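Local coordinates for uncharacterized protein (Bacteroides eggerthii, PDB 4FTD) that is of unknown function but pairs a six-bladed beta-propeller with an immunoglobulin-like domain and may take part in carbohydrate metabolism, at residues A[335-343]-A[355-366]; A[402-413]-A[432-441]. All coordinates share one frame; numbering follows the deposited sequence.

Both contacts are largely buried and lie about 10 Å apart, centre to centre, in neighbouring antiparallel sheets of the propeller. Contact 1 pairs the short strand 339-340 and the turn before it with the end of strand 350-357 and the loop that follows. Contact 2 closes the hairpin 412-420/426-435, and its loop 402-411 folds over the turn into strand 439-446. Each combines a short antiparallel ladder with a loop held by one long charged side chain, but the chemistry is reversed: in contact 1 a carboxylate collects backbone N-H groups and a hydroxyl, while in contact 2 a guanidinium collects carbonyls and a hydroxyl. That guanidinium also reaches the 355-366 loop, tying the two contacts together.

Contact 1: A[335-343]-A[355-366]; sequences IAGEAVAPK and VCTAGQGAASKA
Ala-339 faces Thr-357 as an antiparallel non-hydrogen-bonded pair, and the next pair, Val-340 with Cys-356, is hydrogen-bonded in both directions (Val-340 N to Cys-356 O 2.9 Å, Cys-356 N to Val-340 O 3.1 Å). A type I' turn from Ala-336 leads into this ladder; both its central residues, Gly-337 and Glu-338, have positive phi, which comes easily to glycine. Ala-358 N donates to Glu-338 O (3.0 Å), carrying the pairing on to the loop. The Glu-338 chain, extended beyond CG, lays its carboxylate inside the 359-364 loop. Glu-338 OE1 takes the N-H of Gln-360 on its syn lone pair (2.9 Å, 162° at the hydrogen), with a weak bond from Gly-359 N. Ser-364 OG donates to Glu-338 OE2 at 2.8 Å from above the carboxylate plane, while accepting from Ala-366 N in an ST turn; a water bridges OE2 to Gln-360 O. The Ala-366 methyl rests against Glu-338 CD (3.7 Å), and Ala-339 CB packs on Val-355 CG2 at 3.7 Å. Strand 350-357 also pairs with strand 369-374, where Val-355 touches Tyr-373; from the other face, Val-340 and Cys-356 meet Ala-412 of the next sheet, and Val-340 meets Asn-301 of strand 300-304.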
loop_
_atom_site.group_PDB
_atom_site.type_symbol
_atom_site.label_atom_id
_atom_site.label_comp_id
_atom_site.label_asym_id
_atom_site.label_seq_id
_atom_site.Cartn_x
_atom_site.Cartn_y
_atom_site.Cartn_z
ATOM N N ILE A 335 -0.180 -10.578 11.872
ATOM C CA ILE A 335 -0.902 -10.333 10.612
ATOM C C ILE A 335 -1.041 -11.676 9.868
ATOM O O ILE A 335 -0.062 -12.219 9.410
ATOM C CB ILE A 335 -0.206 -9.254 9.765
ATOM C CG1 ILE A 335 -0.226 -7.922 10.544
ATOM C CG2 ILE A 335 -0.907 -9.084 8.415
ATOM C CD1 ILE A 335 0.684 -6.846 10.013
ATOM N N ALA A 336 -2.270 -12.193 9.792
ATOM C CA ALA A 336 -2.583 -13.523 9.254
ATOM C C ALA A 336 -3.834 -13.392 8.389
ATOM O O ALA A 336 -3.854 -12.561 7.497
ATOM C CB ALA A 336 -2.797 -14.527 10.396
ATOM N N GLY A 337 -4.869 -14.191 8.619
ATOM C CA GLY A 337 -6.091 -14.140 7.779
ATOM C C GLY A 337 -5.896 -14.472 6.288
ATOM O O GLY A 337 -6.672 -14.007 5.426
ATOM N N GLU A 338 -4.879 -15.298 6.002
ATOM C CA GLU A 338 -4.476 -15.731 4.671
ATOM C C GLU A 338 -3.900 -14.593 3.811
ATOM O O GLU A 338 -3.975 -14.668 2.579
ATOM C CB GLU A 338 -5.612 -16.448 3.904
ATOM C CG GLU A 338 -6.308 -17.563 4.709
ATOM C CD GLU A 338 -7.231 -18.415 3.842
ATOM O OE1 GLU A 338 -7.155 -18.365 2.587
ATOM O OE2 GLU A 338 -8.052 -19.138 4.428
ATOM N N ALA A 339 -3.335 -13.569 4.478
ATOM C CA ALA A 339 -2.595 -12.494 3.841
ATOM C C ALA A 339 -1.390 -13.111 3.134
ATOM O O ALA A 339 -0.598 -13.852 3.714
ATOM C CB ALA A 339 -2.137 -11.452 4.845
ATOM N N VAL A 340 -1.312 -12.825 1.854
ATOM C CA VAL A 340 -0.231 -13.236 0.988
ATOM C C VAL A 340 0.264 -11.994 0.218
ATOM O O VAL A 340 -0.239 -10.884 0.396
ATOM C CB VAL A 340 -0.635 -14.418 0.033
ATOM C CG1 VAL A 340 -1.039 -15.660 0.857
ATOM C CG2 VAL A 340 -1.742 -14.047 -0.946
ATOM N N ALA A 341 1.325 -12.181 -0.551
ATOM C CA ALA A 341 2.007 -11.097 -1.273
ATOM C C ALA A 341 2.323 -9.841 -0.395
ATOM O O ALA A 341 1.993 -8.739 -0.769
ATOM C CB ALA A 341 1.196 -10.728 -2.515
ATOM N N PRO A 342 2.977 -10.025 0.771
ATOM C CA PRO A 342 3.252 -8.914 1.719
ATOM C C PRO A 342 4.318 -7.937 1.230
ATOM O O PRO A 342 5.499 -8.322 1.098
ATOM C CB PRO A 342 3.736 -9.648 2.993
ATOM C CG PRO A 342 4.324 -10.909 2.471
ATOM C CD PRO A 342 3.556 -11.280 1.248
ATOM N N LYS A 343 3.906 -6.699 0.926
ATOM C CA LYS A 343 4.834 -5.672 0.462
ATOM C C LYS A 343 4.832 -4.460 1.383
ATOM O O LYS A 343 3.775 -3.931 1.731
ATOM C CB LYS A 343 4.493 -5.236 -0.978
ATOM C CG LYS A 343 4.576 -6.369 -1.991
ATOM C CD LYS A 343 4.570 -5.945 -3.461
ATOM C CE LYS A 343 4.714 -7.168 -4.371
ATOM N NZ LYS A 343 4.664 -6.833 -5.846
ATOM N N VAL A 355 -1.182 -6.195 1.628
ATOM C CA VAL A 355 -1.354 -7.642 1.455
ATOM C C VAL A 355 -2.615 -7.891 0.679
ATOM O O VAL A 355 -3.439 -6.972 0.512
ATOM C CB VAL A 355 -1.417 -8.410 2.793
ATOM C CG1 VAL A 355 -0.140 -8.242 3.594
ATOM C CG2 VAL A 355 -2.649 -8.022 3.606
ATOM N N CYS A 356 -2.747 -9.106 0.125
ATOM C CA CYS A 356 -4.053 -9.547 -0.380
ATOM C C CYS A 356 -4.419 -10.818 0.325
ATOM O O CYS A 356 -3.597 -11.755 0.377
ATOM C CB CYS A 356 -4.055 -9.756 -1.906
ATOM S SG CYS A 356 -5.693 -10.064 -2.594
ATOM N N THR A 357 -5.630 -10.904 0.876
ATOM C CA THR A 357 -6.006 -12.160 1.545
ATOM C C THR A 357 -6.489 -13.135 0.434
ATOM O O THR A 357 -7.217 -12.729 -0.454
ATOM C CB THR A 357 -7.024 -11.952 2.676
ATOM O OG1 THR A 357 -8.155 -11.354 2.077
ATOM C CG2 THR A 357 -6.435 -11.040 3.857
ATOM N N ALA A 358 -6.069 -14.400 0.496
ATOM C CA ALA A 358 -6.215 -15.355 -0.628
ATOM C C ALA A 358 -7.552 -16.078 -0.719
ATOM O O ALA A 358 -8.219 -16.086 -1.777
ATOM C CB ALA A 358 -5.070 -16.366 -0.587
ATOM N N GLY A 359 -7.964 -16.714 0.374
ATOM C CA GLY A 359 -9.161 -17.536 0.309
ATOM C C GLY A 359 -8.929 -18.879 -0.371
ATOM O O GLY A 359 -9.597 -19.205 -1.342
ATOM N N GLN A 360 -8.027 -19.677 0.199
ATOM C CA GLN A 360 -7.631 -20.985 -0.354
ATOM C C GLN A 360 -8.434 -22.052 0.326
ATOM O O GLN A 360 -8.317 -22.211 1.534
ATOM C CB GLN A 360 -6.129 -21.229 -0.114
ATOM C CG GLN A 360 -5.564 -22.570 -0.587
ATOM C CD GLN A 360 -5.571 -22.722 -2.096
ATOM O OE1 GLN A 360 -5.739 -21.776 -2.815
ATOM N NE2 GLN A 360 -5.396 -23.942 -2.572
ATOM N N GLY A 361 -9.282 -22.739 -0.434
ATOM C CA GLY A 361 -10.139 -23.813 0.053
ATOM C C GLY A 361 -11.549 -23.290 0.033
ATOM O O GLY A 361 -11.809 -22.152 0.458
ATOM N N ALA A 362 -12.458 -24.123 -0.453
ATOM C CA ALA A 362 -13.871 -23.792 -0.537
ATOM C C ALA A 362 -14.461 -23.321 0.782
ATOM O O ALA A 362 -15.389 -22.533 0.764
ATOM C CB ALA A 362 -14.647 -24.973 -1.076
ATOM N N ALA A 363 -13.906 -23.774 1.916
ATOM C CA ALA A 363 -14.409 -23.420 3.254
ATOM C C ALA A 363 -13.719 -22.185 3.844
ATOM O O ALA A 363 -14.059 -21.730 4.913
ATOM C CB ALA A 363 -14.247 -24.606 4.196
ATOM N N SER A 364 -12.754 -21.615 3.142
ATOM C CA SER A 364 -12.036 -20.469 3.695
ATOM C C SER A 364 -12.938 -19.293 4.074
ATOM O O SER A 364 -13.847 -18.935 3.341
ATOM C CB SER A 364 -11.027 -19.922 2.720
ATOM O OG SER A 364 -10.547 -18.705 3.287
ATOM N N LYS A 365 -12.620 -18.668 5.197
ATOM C CA LYS A 365 -13.324 -17.504 5.672
ATOM C C LYS A 365 -12.444 -16.270 5.488
ATOM O O LYS A 365 -12.712 -15.264 6.103
ATOM C CB LYS A 365 -13.760 -17.725 7.145
ATOM C CG LYS A 365 -14.737 -18.902 7.341
ATOM C CD LYS A 365 -14.840 -19.342 8.798
ATOM C CE LYS A 365 -15.933 -20.376 9.048
ATOM N NZ LYS A 365 -17.255 -19.926 8.532
ATOM N N ALA A 366 -11.422 -16.315 4.619
ATOM C CA ALA A 366 -10.584 -15.144 4.379
ATOM C C ALA A 366 -11.448 -13.993 3.839
ATOM O O ALA A 366 -12.440 -14.215 3.139
ATOM C CB ALA A 366 -9.452 -15.472 3.380
HETATM O O HOH W 1 -8.128 -21.613 4.086
#

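Contact 2: A[402-413]-A[432-441]; sequences LGGSGNGNALAQ and FASRTQSGFV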
loop_
_atom_site.group_PDB
_atom_site.type_symbol
_atom_site.label_atom_id
_atom_site.label_comp_id
_atom_site.label_asym_id
_atom_site.label_seq_id
_atom_site.Cartn_x
_atom_site.Cartn_y
_atom_site.Cartn_z
ATOM N N LEU A 402 -12.567 -7.942 -2.810
ATOM C CA LEU A 402 -12.576 -8.280 -4.232
ATOM C C LEU A 402 -13.756 -9.189 -4.606
ATOM O O LEU A 402 -13.971 -9.456 -5.774
ATOM C CB LEU A 402 -11.233 -8.927 -4.636
ATOM C CG LEU A 402 -9.935 -8.122 -4.462
ATOM C CD1 LEU A 402 -8.683 -9.009 -4.545
ATOM C CD2 LEU A 402 -9.926 -7.033 -5.507
ATOM N N GLY A 403 -14.495 -9.685 -3.613
ATOM C CA GLY A 403 -15.597 -10.620 -3.862
ATOM C C GLY A 403 -15.075 -12.020 -4.175
ATOM O O GLY A 403 -13.880 -12.317 -4.072
ATOM N N GLY A 404 -15.997 -12.873 -4.560
ATOM C CA GLY A 404 -15.705 -14.244 -4.901
ATOM C C GLY A 404 -15.765 -15.080 -3.645
ATOM O O GLY A 404 -16.248 -14.650 -2.612
ATOM N N SER A 405 -15.287 -16.307 -3.739
ATOM C CA SER A 405 -15.306 -17.193 -2.588
ATOM C C SER A 405 -14.079 -18.092 -2.653
ATOM O O SER A 405 -13.255 -18.027 -3.583
ATOM C CB SER A 405 -16.605 -17.997 -2.563
ATOM O OG SER A 405 -16.675 -18.779 -3.718
ATOM N N GLY A 406 -13.925 -18.915 -1.640
ATOM C CA GLY A 406 -12.771 -19.765 -1.590
ATOM C C GLY A 406 -12.673 -20.729 -2.747
ATOM O O GLY A 406 -13.654 -21.255 -3.171
ATOM N N ASN A 407 -11.474 -20.938 -3.251
ATOM C CA ASN A 407 -11.235 -21.908 -4.324
ATOM C C ASN A 407 -9.902 -22.625 -4.098
ATOM O O ASN A 407 -9.131 -22.287 -3.180
ATOM C CB ASN A 407 -11.331 -21.224 -5.715
ATOM C CG ASN A 407 -10.280 -20.174 -5.931
ATOM O OD1 ASN A 407 -9.093 -20.496 -5.863
ATOM N ND2 ASN A 407 -10.688 -18.925 -6.271
ATOM N N GLY A 408 -9.637 -23.627 -4.927
ATOM C CA GLY A 408 -8.419 -24.435 -4.795
ATOM C C GLY A 408 -7.172 -23.841 -5.439
ATOM O O GLY A 408 -6.144 -24.458 -5.385
ATOM N N ASN A 409 -7.234 -22.640 -6.022
ATOM C CA ASN A 409 -6.092 -22.057 -6.721
ATOM C C ASN A 409 -6.086 -20.533 -6.513
ATOM O O ASN A 409 -6.082 -19.767 -7.470
ATOM C CB ASN A 409 -6.120 -22.478 -8.207
ATOM C CG ASN A 409 -7.496 -22.355 -8.816
ATOM O OD1 ASN A 409 -8.077 -23.346 -9.241
ATOM N ND2 ASN A 409 -8.069 -21.147 -8.779
ATOM N N ALA A 410 -6.049 -20.138 -5.240
ATOM C CA ALA A 410 -6.317 -18.778 -4.793
ATOM C C ALA A 410 -5.049 -17.900 -4.821
ATOM O O ALA A 410 -4.720 -17.186 -3.853
ATOM C CB ALA A 410 -6.966 -18.839 -3.398
ATOM N N LEU A 411 -4.356 -17.918 -5.950
ATOM C CA LEU A 411 -3.156 -17.117 -6.106
ATOM C C LEU A 411 -3.607 -15.626 -6.149
ATOM O O LEU A 411 -4.654 -15.272 -6.795
ATOM C CB LEU A 411 -2.324 -17.510 -7.348
ATOM C CG LEU A 411 -1.502 -18.829 -7.255
ATOM C CD1 LEU A 411 -0.492 -18.797 -6.102
ATOM C CD2 LEU A 411 -2.415 -20.043 -7.189
ATOM N N ALA A 412 -2.873 -14.815 -5.386
ATOM C CA ALA A 412 -3.136 -13.379 -5.221
ATOM C C ALA A 412 -1.840 -12.607 -5.318
ATOM O O ALA A 412 -0.785 -13.115 -4.926
ATOM C CB ALA A 412 -3.814 -13.071 -3.885
ATOM N N GLN A 413 -1.918 -11.410 -5.898
ATOM C CA GLN A 413 -0.783 -10.538 -6.100
ATOM C C GLN A 413 -1.153 -9.139 -5.550
ATOM O O GLN A 413 -2.328 -8.756 -5.430
ATOM C CB GLN A 413 -0.411 -10.380 -7.597
ATOM C CG GLN A 413 0.024 -11.667 -8.285
ATOM C CD GLN A 413 -1.107 -12.616 -8.574
ATOM O OE1 GLN A 413 -2.194 -12.189 -9.000
ATOM N NE2 GLN A 413 -0.868 -13.910 -8.383
ATOM N N PHE A 432 -2.598 -1.828 -5.716
ATOM C CA PHE A 432 -3.195 -2.837 -6.584
ATOM C C PHE A 432 -3.189 -4.160 -5.872
ATOM O O PHE A 432 -2.198 -4.512 -5.208
ATOM C CB PHE A 432 -2.365 -2.941 -7.837
ATOM C CG PHE A 432 -2.685 -4.124 -8.750
ATOM C CD1 PHE A 432 -1.999 -5.336 -8.615
ATOM C CD2 PHE A 432 -3.564 -3.954 -9.856
ATOM C CE1 PHE A 432 -2.234 -6.393 -9.492
ATOM C CE2 PHE A 432 -3.774 -4.987 -10.750
ATOM C CZ PHE A 432 -3.114 -6.213 -10.555
ATOM N N ALA A 433 -4.265 -4.899 -6.053
ATOM C CA ALA A 433 -4.383 -6.310 -5.666
ATOM C C ALA A 433 -5.162 -7.047 -6.766
ATOM O O ALA A 433 -6.054 -6.474 -7.431
ATOM C CB ALA A 433 -5.085 -6.491 -4.322
ATOM N N SER A 434 -4.800 -8.304 -6.967
ATOM C CA SER A 434 -5.473 -9.214 -7.881
ATOM C C SER A 434 -5.592 -10.558 -7.202
ATOM O O SER A 434 -4.641 -11.009 -6.585
ATOM C CB SER A 434 -4.636 -9.438 -9.147
ATOM O OG SER A 434 -5.410 -10.200 -10.096
ATOM N N ARG A 435 -6.704 -11.236 -7.412
ATOM C CA ARG A 435 -6.932 -12.534 -6.842
ATOM C C ARG A 435 -7.676 -13.426 -7.819
ATOM O O ARG A 435 -8.692 -13.025 -8.433
ATOM C CB ARG A 435 -7.632 -12.389 -5.519
ATOM C CG ARG A 435 -7.781 -13.694 -4.759
ATOM C CD ARG A 435 -9.151 -14.304 -4.962
ATOM N NE ARG A 435 -9.356 -15.500 -4.175
ATOM C CZ ARG A 435 -10.457 -16.241 -4.206
ATOM N NH1 ARG A 435 -11.454 -15.924 -5.017
ATOM N NH2 ARG A 435 -10.563 -17.307 -3.414
ATOM N N THR A 436 -7.170 -14.647 -7.968
ATOM C CA THR A 436 -7.722 -15.638 -8.917
ATOM C C THR A 436 -9.206 -15.925 -8.704
ATOM O O THR A 436 -9.609 -16.244 -7.590
ATOM C CB THR A 436 -6.935 -16.947 -8.872
ATOM O OG1 THR A 436 -5.558 -16.641 -9.119
ATOM C CG2 THR A 436 -7.468 -17.970 -9.892
ATOM N N GLN A 437 -9.979 -15.764 -9.767
ATOM C CA GLN A 437 -11.453 -15.951 -9.773
ATOM C C GLN A 437 -12.230 -14.844 -9.018
ATOM O O GLN A 437 -13.433 -14.998 -8.756
ATOM C CB GLN A 437 -11.887 -17.384 -9.344
ATOM C CG GLN A 437 -11.405 -18.451 -10.317
ATOM C CD GLN A 437 -11.698 -19.885 -9.871
ATOM O OE1 GLN A 437 -10.799 -20.727 -9.752
ATOM N NE2 GLN A 437 -12.937 -20.149 -9.587
ATOM N N SER A 438 -11.577 -13.728 -8.716
ATOM C CA SER A 438 -12.257 -12.549 -8.157
ATOM C C SER A 438 -12.005 -11.301 -8.983
ATOM O O SER A 438 -12.866 -10.482 -9.101
ATOM C CB SER A 438 -11.834 -12.272 -6.745
ATOM O OG SER A 438 -12.087 -13.378 -5.928
ATOM N N GLY A 439 -10.804 -11.133 -9.530
ATOM C CA GLY A 439 -10.485 -9.973 -10.346
ATOM C C GLY A 439 -9.415 -9.091 -9.690
ATOM O O GLY A 439 -8.677 -9.547 -8.848
ATOM N N PHE A 440 -9.360 -7.821 -10.081
ATOM C CA PHE A 440 -8.344 -6.901 -9.585
ATOM C C PHE A 440 -8.891 -5.511 -9.334
ATOM O O PHE A 440 -9.942 -5.177 -9.847
ATOM C CB PHE A 440 -7.132 -6.878 -10.509
ATOM C CG PHE A 440 -7.327 -6.205 -11.864
ATOM C CD1 PHE A 440 -7.195 -4.833 -12.001
ATOM C CD2 PHE A 440 -7.555 -6.975 -13.022
ATOM C CE1 PHE A 440 -7.358 -4.215 -13.249
ATOM C CE2 PHE A 440 -7.695 -6.378 -14.258
ATOM C CZ PHE A 440 -7.575 -5.001 -14.375
ATOM N N VAL A 441 -8.159 -4.720 -8.558
ATOM C CA VAL A 441 -8.554 -3.341 -8.205
ATOM C C VAL A 441 -7.297 -2.460 -8.154
ATOM O O VAL A 441 -6.171 -2.937 -7.841
ATOM C CB VAL A 441 -9.335 -3.314 -6.861
ATOM C CG1 VAL A 441 -8.450 -3.674 -5.679
ATOM C CG2 VAL A 441 -9.996 -1.972 -6.582
HETATM O O HOH W 2 -15.050 -10.921 -7.616
HETATM O O HOH W 3 -14.162 -16.447 -6.444
HETATM O O HOH W 4 -4.721 -13.016 -9.522
#
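Gln-413 and Ser-434 form a hydrogen-bonded antiparallel pair, with Gln-413 N 2.8 Å from Ser-434 O and Ser-434 N returning the bond. Further along, Leu-411 O is gripped twice by Thr-436: by its N (2.8 Å), almost end-on to the carbonyl, and by OG1, which a chi1 of -55° puts beside that N. Threonine thus closes the ladder with backbone and hydroxyl together. Between strands 426-435 and 439-446 of the blade, Ser-438 and Gly-439 both face Arg-435 in a classic beta bulge, their N-H groups sharing Arg-435 O. Arg-435, bent at chi2 (-98°), turns its guanidinium into the 403-407 loop. Arg-435 NH2 donates in the guanidinium plane to Ser-405 O at 2.8 Å; NH1 reaches the same oxygen weakly and also donates to Ser-438 OG. Ser-438 OG in turn donates to Gly-403 O (2.8 Å). NE donates to Ala-358 O and NH2 also to Gly-359 O. One water accepts from Ser-405 N and weakly from Arg-435 NH1 and donates to Gln-437 O; another donates to Leu-402 O and Ser-438 O. Asn-407 ND2 sits 2.9 Å above one guanidinium face and donates to Thr-436 O at 3.2 Å, while OD1 accepts from Asn-409 N in an Asx turn. The Asn-407 amide stacks on that of Gln-437, whose OE1 takes a straight bond from Asn-409 ND2 (2.9 Å, 178°); Asn-409 OD1 accepts from Asn-136 ND2. At the loop's start, apolar Leu-402 CD2 packs 3.7 Å from Val-441 CG1. The loop's shape is probably fixed largely by directional bonds among neutral groups rather than by an ion pair across the contact.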